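Local structure of putative O-methyltransferase (Klebsiella pneumoniae subsp. pneumoniae, 3TFW) at residues L55-L58 with V59-T62; H100-V103 with A104-L108; E121-A124 with L125-L128; S182-E185 with R186-G189. The protein probably transfers methyl groups from S-adenosylmethionine to oxygen atoms of its substrates, as other members of the family do. All coordinates share one frame; numbering follows the deposited sequence.

In the fold
All four contacts are local, each made within one turn or cap of a helix in a Rossmann-like methyltransferase domain. Contact 2 lies on helix 98-110; contact 3 runs from the end of strand 117-121, the next strand, into helix 124-129. They touch where Ala101 CB meets Glu121 OE1 at 3.4 Å, although their centres are about 17 Å apart. Contact 1 lies on helix 49-62, its centre about 23 Å from that of contact 2, and it reaches the second subunit. Contact 4 caps helix 185-199 on the opposite side of the chain's centre from contact 1, about 31 Å away between centres.

Contact 1: residues L55-L58 with V59-T62; sequences LALL and VRLT
Leu61 and Leu58 meet one turn apart on helix 49-62. Leu61 can be followed outward from its backbone. Its CB lies 3.5 Å from the carbonyl O of Leu57. Its CG is anti to the carbonyl carbon of its own residue (chi1 -73°), and this keeps the branch beside the preceding turn. CG therefore also rests against Leu57 O. At the tip, CD1 turns to the other leucine and comes within 4.1 Å of Leu58 CD2. The two leucine side chains are inclined to each other, and methyl meets methyl.

The same turn is held by backbone bonds of the i to i+4 kind. Leu61 N gives a 2.8 Å bond to Leu57 O, and Arg60 N bonds to Ala56 O. Thr62 N donates to Leu58 O at 3.0 Å. The hydroxyl of Thr62 folds back over the helix, with OG1 2.9 Å from Leu58 O and 3.2 Å from Val59 O.

Arg60 runs extended from CG to NE, and Leu57 CD2 lies over one face of its guanidinium. The polar end of Arg60 finds its partners beyond the turn: NE forms a salt bridge with Glu84, and the guanidinium makes a cation-pi contact with Trp223 of the second subunit. Leu57 packs on Leu221 of that subunit, and Leu61 on its Trp223. The helix lies between its own chain's sheet and the second subunit, as part of the dimer contact. Leu55 and Leu58 press on strand 165-169, Val59 reaches Leu139 of strand 139-142, and Ala56 touches Trp80 of helix 76-82.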
loop_
_atom_site.group_PDB
_atom_site.type_symbol
_atom_site.label_atom_id
_atom_site.label_comp_id
_atom_site.label_asym_id
_atom_site.label_seq_id
_atom_site.Cartn_x
_atom_site.Cartn_y
_atom_site.Cartn_z
ATOM N N LEU A 55 5.735 1.278 -5.254
ATOM C CA LEU A 55 5.927 0.173 -6.204
ATOM C C LEU A 55 7.275 -0.506 -6.011
ATOM O O LEU A 55 7.369 -1.727 -6.071
ATOM C CB LEU A 55 5.758 0.625 -7.669
ATOM C CG LEU A 55 4.382 1.147 -8.107
ATOM C CD1 LEU A 55 4.430 1.689 -9.533
ATOM C CD2 LEU A 55 3.294 0.075 -7.965
ATOM N N ALA A 56 8.316 0.297 -5.780
ATOM C CA ALA A 56 9.645 -0.233 -5.537
ATOM C C ALA A 56 9.630 -1.096 -4.285
ATOM O O ALA A 56 10.209 -2.175 -4.281
ATOM C CB ALA A 56 10.693 0.907 -5.425
ATOM N N LEU A 57 8.928 -0.654 -3.242
ATOM C CA LEU A 57 8.834 -1.469 -2.017
ATOM C C LEU A 57 8.066 -2.768 -2.240
ATOM O O LEU A 57 8.426 -3.792 -1.689
ATOM C CB LEU A 57 8.276 -0.672 -0.825
ATOM C CG LEU A 57 9.179 0.480 -0.347
ATOM C CD1 LEU A 57 8.718 1.034 0.990
ATOM C CD2 LEU A 57 10.642 0.052 -0.265
ATOM N N LEU A 58 7.045 -2.730 -3.091
ATOM C CA LEU A 58 6.339 -3.952 -3.490
ATOM C C LEU A 58 7.245 -4.970 -4.193
ATOM O O LEU A 58 7.115 -6.183 -3.979
ATOM C CB LEU A 58 5.117 -3.619 -4.351
ATOM C CG LEU A 58 4.044 -2.805 -3.628
ATOM C CD1 LEU A 58 2.861 -2.590 -4.543
ATOM C CD2 LEU A 58 3.599 -3.504 -2.335
ATOM N N VAL A 59 8.177 -4.487 -5.010
ATOM C CA VAL A 59 9.176 -5.374 -5.618
ATOM C C VAL A 59 10.030 -6.043 -4.532
ATOM O O VAL A 59 10.234 -7.256 -4.555
ATOM C CB VAL A 59 10.074 -4.630 -6.647
ATOM C CG1 VAL A 59 11.096 -5.576 -7.256
ATOM C CG2 VAL A 59 9.212 -4.008 -7.747
ATOM N N ARG A 60 10.505 -5.256 -3.573
ATOM C CA ARG A 60 11.279 -5.806 -2.457
ATOM C C ARG A 60 10.492 -6.812 -1.626
ATOM O O ARG A 60 11.037 -7.846 -1.235
ATOM C CB ARG A 60 11.802 -4.697 -1.545
ATOM C CG ARG A 60 12.799 -3.794 -2.209
ATOM C CD ARG A 60 13.481 -2.928 -1.184
ATOM N NE ARG A 60 14.207 -1.862 -1.854
ATOM C CZ ARG A 60 14.970 -0.966 -1.242
ATOM N NH1 ARG A 60 15.118 -1.001 0.075
ATOM N NH2 ARG A 60 15.586 -0.035 -1.956
ATOM N N LEU A 61 9.221 -6.503 -1.361
ATOM C CA LEU A 61 8.368 -7.368 -0.535
ATOM C C LEU A 61 8.055 -8.700 -1.212
ATOM O O LEU A 61 7.992 -9.741 -0.549
ATOM C CB LEU A 61 7.062 -6.660 -0.164
ATOM C CG LEU A 61 7.132 -5.533 0.876
ATOM C CD1 LEU A 61 5.849 -4.732 0.837
ATOM C CD2 LEU A 61 7.368 -6.103 2.279
ATOM N N THR A 62 7.853 -8.667 -2.525
ATOM C CA THR A 62 7.607 -9.887 -3.268
ATOM C C THR A 62 8.897 -10.630 -3.601
ATOM O O THR A 62 8.843 -11.760 -4.080
ATOM C CB THR A 62 6.813 -9.652 -4.588
ATOM O OG1 THR A 62 7.460 -8.646 -5.390
ATOM C CG2 THR A 62 5.369 -9.261 -4.295
#

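Contact 2: residues H100-V103 with A104-L108; sequences HAQV and ARENL
Ala104 follows directly on Val103, and its N donates to His100 O at 2.8 Å. Its CB lies against the same carbonyl oxygen.

Arg105 N donates to Ala101 O. The side chain then doubles back along the helix. CG passes 3.0 Å from Ala101 O, and a bend at chi3 (-51°) lays the guanidinium over the backbone of the previous turn. Gln102 CA sits 3.5 Å above one face of it, toward the rim. Arg105 NH2 also comes within 3.7 Å of Gln102 CB.

Glu106 N makes a weak bond to Gln102 O, while its CG rests near that oxygen.

Asn107 N bonds to Val103 O. Its side chain runs alongside Val103, with ND2 3.8 Å from CG1. A water donates to Val103 O and, weakly, to Asn107 OD1, so this carbonyl has a second donor. The amide also hydrogen-bonds with Gly74 O and Asn36 ND2.

Helix 98-110 is the crossover of the beta-alpha-beta unit from strand 90-95 to strand 117-121, on which Ala101 and Ala104 pack. Hydrogen bonds at both ends of the buried Asn107 amide satisfy it and fix its rotation. The long, weak ion pair of Arg105 with Glu121 probably adds little to its packing on the helix.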
loop_
_atom_site.group_PDB
_atom_site.type_symbol
_atom_site.label_atom_id
_atom_site.label_comp_id
_atom_site.label_asym_id
_atom_site.label_seq_id
_atom_site.Cartn_x
_atom_site.Cartn_y
_atom_site.Cartn_z
ATOM N N HIS A 100 5.370 6.649 -27.635
ATOM C CA HIS A 100 5.656 6.346 -26.229
ATOM C C HIS A 100 6.780 5.313 -26.125
ATOM O O HIS A 100 7.680 5.466 -25.314
ATOM C CB HIS A 100 4.415 5.850 -25.475
ATOM C CG HIS A 100 3.280 6.829 -25.442
ATOM N ND1 HIS A 100 2.214 6.694 -24.580
ATOM C CD2 HIS A 100 3.031 7.942 -26.173
ATOM C CE1 HIS A 100 1.362 7.686 -24.774
ATOM N NE2 HIS A 100 1.832 8.455 -25.737
ATOM N N ALA A 101 6.726 4.267 -26.945
ATOM C CA ALA A 101 7.763 3.226 -26.894
ATOM C C ALA A 101 9.150 3.807 -27.164
ATOM O O ALA A 101 10.108 3.459 -26.481
ATOM C CB ALA A 101 7.459 2.094 -27.853
ATOM N N GLN A 102 9.238 4.711 -28.141
ATOM C CA GLN A 102 10.492 5.393 -28.476
ATOM C C GLN A 102 11.049 6.173 -27.286
ATOM O O GLN A 102 12.222 6.062 -26.942
ATOM C CB GLN A 102 10.279 6.321 -29.675
ATOM C CG GLN A 102 11.522 7.103 -30.086
ATOM C CD GLN A 102 11.238 8.169 -31.134
ATOM O OE1 GLN A 102 10.135 8.728 -31.206
ATOM N NE2 GLN A 102 12.248 8.471 -31.947
ATOM N N VAL A 103 10.196 6.967 -26.658
ATOM C CA VAL A 103 10.596 7.751 -25.491
ATOM C C VAL A 103 11.006 6.842 -24.330
ATOM O O VAL A 103 12.032 7.062 -23.677
ATOM C CB VAL A 103 9.450 8.697 -25.065
ATOM C CG1 VAL A 103 9.780 9.425 -23.758
ATOM C CG2 VAL A 103 9.154 9.693 -26.182
ATOM N N ALA A 104 10.195 5.819 -24.074
ATOM C CA ALA A 104 10.490 4.848 -23.017
ATOM C C ALA A 104 11.859 4.160 -23.212
ATOM O O ALA A 104 12.620 3.993 -22.246
ATOM C CB ALA A 104 9.369 3.818 -22.933
ATOM N N ARG A 105 12.170 3.792 -24.459
ATOM C CA ARG A 105 13.449 3.118 -24.785
ATOM C C ARG A 105 14.626 3.999 -24.366
ATOM O O ARG A 105 15.588 3.536 -23.738
ATOM C CB ARG A 105 13.554 2.790 -26.282
ATOM C CG ARG A 105 12.593 1.726 -26.785
ATOM C CD ARG A 105 12.941 1.229 -28.191
ATOM N NE ARG A 105 13.125 2.296 -29.175
ATOM C CZ ARG A 105 12.209 2.660 -30.068
ATOM N NH1 ARG A 105 11.039 2.040 -30.115
ATOM N NH2 ARG A 105 12.467 3.649 -30.917
ATOM N N GLU A 106 14.524 5.281 -24.687
ATOM C CA GLU A 106 15.551 6.245 -24.316
ATOM C C GLU A 106 15.699 6.398 -22.803
ATOM O O GLU A 106 16.816 6.489 -22.299
ATOM C CB GLU A 106 15.286 7.584 -24.999
ATOM C CG GLU A 106 15.502 7.504 -26.505
ATOM C CD GLU A 106 15.022 8.725 -27.271
ATOM O OE1 GLU A 106 14.471 9.666 -26.647
ATOM O OE2 GLU A 106 15.196 8.740 -28.514
ATOM N N ASN A 107 14.579 6.415 -22.080
ATOM C CA ASN A 107 14.606 6.549 -20.625
ATOM C C ASN A 107 15.155 5.313 -19.912
ATOM O O ASN A 107 15.845 5.433 -18.898
ATOM C CB ASN A 107 13.210 6.887 -20.084
ATOM C CG ASN A 107 12.780 8.299 -20.412
ATOM O OD1 ASN A 107 13.613 9.182 -20.635
ATOM N ND2 ASN A 107 11.471 8.527 -20.441
ATOM N N LEU A 108 14.833 4.135 -20.448
ATOM C CA LEU A 108 15.352 2.871 -19.933
ATOM C C LEU A 108 16.877 2.837 -20.032
ATOM O O LEU A 108 17.554 2.403 -19.102
ATOM C CB LEU A 108 14.721 1.669 -20.665
ATOM C CG LEU A 108 13.204 1.480 -20.455
ATOM C CD1 LEU A 108 12.626 0.394 -21.359
ATOM C CD2 LEU A 108 12.839 1.228 -18.985
HETATM O O HOH W 1 13.220 9.759 -23.292
#

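Contact 3: residues E121-A124 with L125-L128; sequences EGPA and LQSL
Pro123 and Gln126 lie alongside each other at the first turn of helix 124-129. Among the hydrogen bonds, Ser127 N reaches Pro123 O at 3.1 Å. Leu128 N reaches Ala124 O at 2.9 Å. These two bonds open the helix.

One water joins the loop to the helix. It donates to Gly122 O at 2.8 Å and accepts from Ser127 OG at 2.7 Å. Ser127 OG is anti to its own carbonyl carbon (chi1 -68°), and from there it reaches back to this water.

Van der Waals contacts complete the turn. The proline ring and the glutamine chain lie side by side and point the same way. Pro123 CB is 3.9 Å from Gln126 CB, while the extended glutamine chain brings OE1 to 3.6 Å from Pro123 CD. Leu128 CG rests 3.4 Å from Ala124 O. Beyond the turn, Leu128 packs on Leu68 and Leu94 of two strands, and Leu125 on Trp155 of helix 149-158.

This is a beta-to-alpha turn, with Pro123 as N-cap of helix 124-129 at the C-terminal end of a parallel strand. That edge of the sheet is where Rossmann-like methyltransferases bind their cofactor.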
loop_
_atom_site.group_PDB
_atom_site.type_symbol
_atom_site.label_atom_id
_atom_site.label_comp_id
_atom_site.label_asym_id
_atom_site.label_seq_id
_atom_site.Cartn_x
_atom_site.Cartn_y
_atom_site.Cartn_z
ATOM N N GLU A 121 6.589 -3.553 -27.995
ATOM C CA GLU A 121 5.712 -2.570 -28.606
ATOM C C GLU A 121 4.652 -3.264 -29.472
ATOM O O GLU A 121 4.973 -4.145 -30.265
ATOM C CB GLU A 121 6.541 -1.586 -29.436
ATOM C CG GLU A 121 5.740 -0.495 -30.141
ATOM C CD GLU A 121 6.591 0.337 -31.090
ATOM O OE1 GLU A 121 7.811 0.476 -30.868
ATOM O OE2 GLU A 121 6.033 0.858 -32.066
ATOM N N GLY A 122 3.407 -2.822 -29.339
ATOM C CA GLY A 122 2.274 -3.426 -30.044
ATOM C C GLY A 122 1.069 -3.508 -29.116
ATOM O O GLY A 122 1.189 -3.218 -27.924
ATOM N N PRO A 123 -0.103 -3.904 -29.652
ATOM C CA PRO A 123 -1.285 -4.120 -28.816
ATOM C C PRO A 123 -0.948 -5.036 -27.646
ATOM O O PRO A 123 -0.400 -6.119 -27.861
ATOM C CB PRO A 123 -2.254 -4.832 -29.766
ATOM C CG PRO A 123 -1.901 -4.310 -31.101
ATOM C CD PRO A 123 -0.391 -4.156 -31.077
ATOM N N ALA A 124 -1.243 -4.592 -26.427
ATOM C CA ALA A 124 -0.898 -5.357 -25.227
ATOM C C ALA A 124 -1.455 -6.779 -25.275
ATOM O O ALA A 124 -0.769 -7.740 -24.897
ATOM C CB ALA A 124 -1.380 -4.644 -23.978
ATOM N N LEU A 125 -2.686 -6.919 -25.769
ATOM C CA LEU A 125 -3.325 -8.240 -25.833
ATOM C C LEU A 125 -2.614 -9.166 -26.806
ATOM O O LEU A 125 -2.501 -10.371 -26.552
ATOM C CB LEU A 125 -4.804 -8.122 -26.204
ATOM C CG LEU A 125 -5.725 -7.776 -25.031
ATOM C CD1 LEU A 125 -7.071 -7.278 -25.556
ATOM C CD2 LEU A 125 -5.911 -8.962 -24.086
ATOM N N GLN A 126 -2.125 -8.600 -27.913
ATOM C CA GLN A 126 -1.341 -9.377 -28.869
ATOM C C GLN A 126 -0.083 -9.913 -28.182
ATOM O O GLN A 126 0.260 -11.086 -28.331
ATOM C CB GLN A 126 -0.972 -8.543 -30.105
ATOM C CG GLN A 126 0.069 -9.196 -31.040
ATOM C CD GLN A 126 0.153 -8.525 -32.401
ATOM O OE1 GLN A 126 -0.353 -7.415 -32.595
ATOM N NE2 GLN A 126 0.776 -9.205 -33.360
ATOM N N SER A 127 0.593 -9.055 -27.426
ATOM C CA SER A 127 1.806 -9.471 -26.718
ATOM C C SER A 127 1.514 -10.537 -25.667
ATOM O O SER A 127 2.254 -11.521 -25.569
ATOM C CB SER A 127 2.500 -8.268 -26.094
ATOM O OG SER A 127 3.027 -7.439 -27.109
ATOM N N LEU A 128 0.435 -10.350 -24.901
ATOM C CA LEU A 128 0.022 -11.336 -23.892
ATOM C C LEU A 128 -0.328 -12.694 -24.498
ATOM O O LEU A 128 0.025 -13.740 -23.934
ATOM C CB LEU A 128 -1.145 -10.807 -23.051
ATOM C CG LEU A 128 -0.751 -9.659 -22.123
ATOM C CD1 LEU A 128 -1.981 -8.920 -21.612
ATOM C CD2 LEU A 128 0.110 -10.177 -20.976
HETATM O O HOH W 2 2.820 -4.837 -26.262
#

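Contact 4: residues S182-E185 with R186-G189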
loop_
_atom_site.group_PDB
_atom_site.type_symbol
_atom_site.label_atom_id
_atom_site.label_comp_id
_atom_site.label_asym_id
_atom_site.label_seq_id
_atom_site.Cartn_x
_atom_site.Cartn_y
_atom_site.Cartn_z
ATOM N N SER A 182 -22.778 4.264 -16.654
ATOM C CA SER A 182 -21.834 5.149 -17.339
ATOM C C SER A 182 -21.712 4.791 -18.818
ATOM O O SER A 182 -21.720 3.614 -19.184
ATOM C CB SER A 182 -20.457 5.080 -16.684
ATOM O OG SER A 182 -19.515 5.850 -17.413
ATOM N N ALA A 183 -21.607 5.816 -19.660
ATOM C CA ALA A 183 -21.442 5.614 -21.100
ATOM C C ALA A 183 -19.961 5.523 -21.458
ATOM O O ALA A 183 -19.607 5.338 -22.620
ATOM C CB ALA A 183 -22.110 6.745 -21.874
ATOM N N ASP A 184 -19.111 5.640 -20.438
ATOM C CA ASP A 184 -17.657 5.690 -20.589
ATOM C C ASP A 184 -17.109 4.262 -20.547
ATOM O O ASP A 184 -17.195 3.594 -19.513
ATOM C CB ASP A 184 -17.075 6.543 -19.454
ATOM C CG ASP A 184 -15.566 6.751 -19.555
ATOM O OD1 ASP A 184 -14.891 6.084 -20.377
ATOM O OD2 ASP A 184 -15.052 7.591 -18.788
ATOM N N GLU A 185 -16.551 3.796 -21.666
ATOM C CA GLU A 185 -16.016 2.433 -21.748
ATOM C C GLU A 185 -14.913 2.167 -20.722
ATOM O O GLU A 185 -14.699 1.016 -20.326
ATOM C CB GLU A 185 -15.509 2.092 -23.160
ATOM C CG GLU A 185 -16.596 1.927 -24.235
ATOM C CD GLU A 185 -16.892 3.224 -24.988
ATOM O OE1 GLU A 185 -16.711 4.315 -24.412
ATOM O OE2 GLU A 185 -17.306 3.146 -26.167
ATOM N N ARG A 186 -14.224 3.225 -20.299
ATOM C CA ARG A 186 -13.154 3.121 -19.300
ATOM C C ARG A 186 -13.736 2.809 -17.926
ATOM O O ARG A 186 -13.185 1.991 -17.188
ATOM C CB ARG A 186 -12.324 4.398 -19.249
ATOM C CG ARG A 186 -11.688 4.784 -20.585
ATOM C CD ARG A 186 -11.016 6.136 -20.494
ATOM N NE ARG A 186 -11.995 7.207 -20.315
ATOM C CZ ARG A 186 -11.687 8.489 -20.153
ATOM N NH1 ARG A 186 -10.416 8.880 -20.143
ATOM N NH2 ARG A 186 -12.655 9.381 -19.988
ATOM N N VAL A 187 -14.858 3.453 -17.602
ATOM C CA VAL A 187 -15.638 3.127 -16.411
ATOM C C VAL A 187 -16.217 1.713 -16.460
ATOM O O VAL A 187 -16.142 0.976 -15.478
ATOM C CB VAL A 187 -16.766 4.167 -16.155
ATOM C CG1 VAL A 187 -17.670 3.718 -15.011
ATOM C CG2 VAL A 187 -16.160 5.520 -15.841
ATOM N N GLN A 188 -16.779 1.329 -17.600
ATOM C CA GLN A 188 -17.311 -0.020 -17.770
ATOM C C GLN A 188 -16.216 -1.077 -17.535
ATOM O O GLN A 188 -16.435 -2.054 -16.814
ATOM C CB GLN A 188 -17.921 -0.188 -19.163
ATOM C CG GLN A 188 -19.203 0.616 -19.407
ATOM C CD GLN A 188 -19.546 0.729 -20.886
ATOM O OE1 GLN A 188 -19.088 -0.073 -21.710
ATOM N NE2 GLN A 188 -20.350 1.734 -21.233
ATOM N N GLY A 189 -15.049 -0.864 -18.142
ATOM C CA GLY A 189 -13.912 -1.788 -18.013
ATOM C C GLY A 189 -13.411 -1.932 -16.584
ATOM O O GLY A 189 -13.138 -3.048 -16.117
#
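Asp184 serves Arg186 twice, capping its backbone and pairing with its guanidinium. Asp184 is the N-cap of helix 185-199, and its OD1 accepts from Arg186 N at 2.9 Å, from above the carboxylate plane. The same oxygen uses its syn lone pair for Arg186 NE at 3.1 Å, a nearly straight bond (170°) in the guanidinium plane. Arg186 NH2 reaches OD2 at 3.2 Å, tilted from both planes. The grip is side-on, one nitrogen to each oxygen, with the two planes 38° apart. A bend at chi3 (-68°) turns the arginine back to its partner.

A second link ties the loop to the helix. Gln188 NE2 donates to Ser182 O at 3.1 Å, with the oxygen in the amide plane. Gln188 N bonds to Asp184 O, so this residue reaches two carbonyls of the loop.

Ser182 shapes the loop itself. Its OG accepts from Asp184 N at 3.1 Å, an ST turn. The serine also packs against Val187: Ser182 CB is 3.5 Å from Val187 CG1, and Ser182 OG lies near Val187 CB. Gly189 N makes the next backbone bond, to Glu185 O.

The contact joins the loop after strand 165-169 to the start of helix 185-199. Other loops lie beside it: Glu185 touches Pro147, Arg186 touches Lys146 and Arg173, and Val187 packs on Glu176.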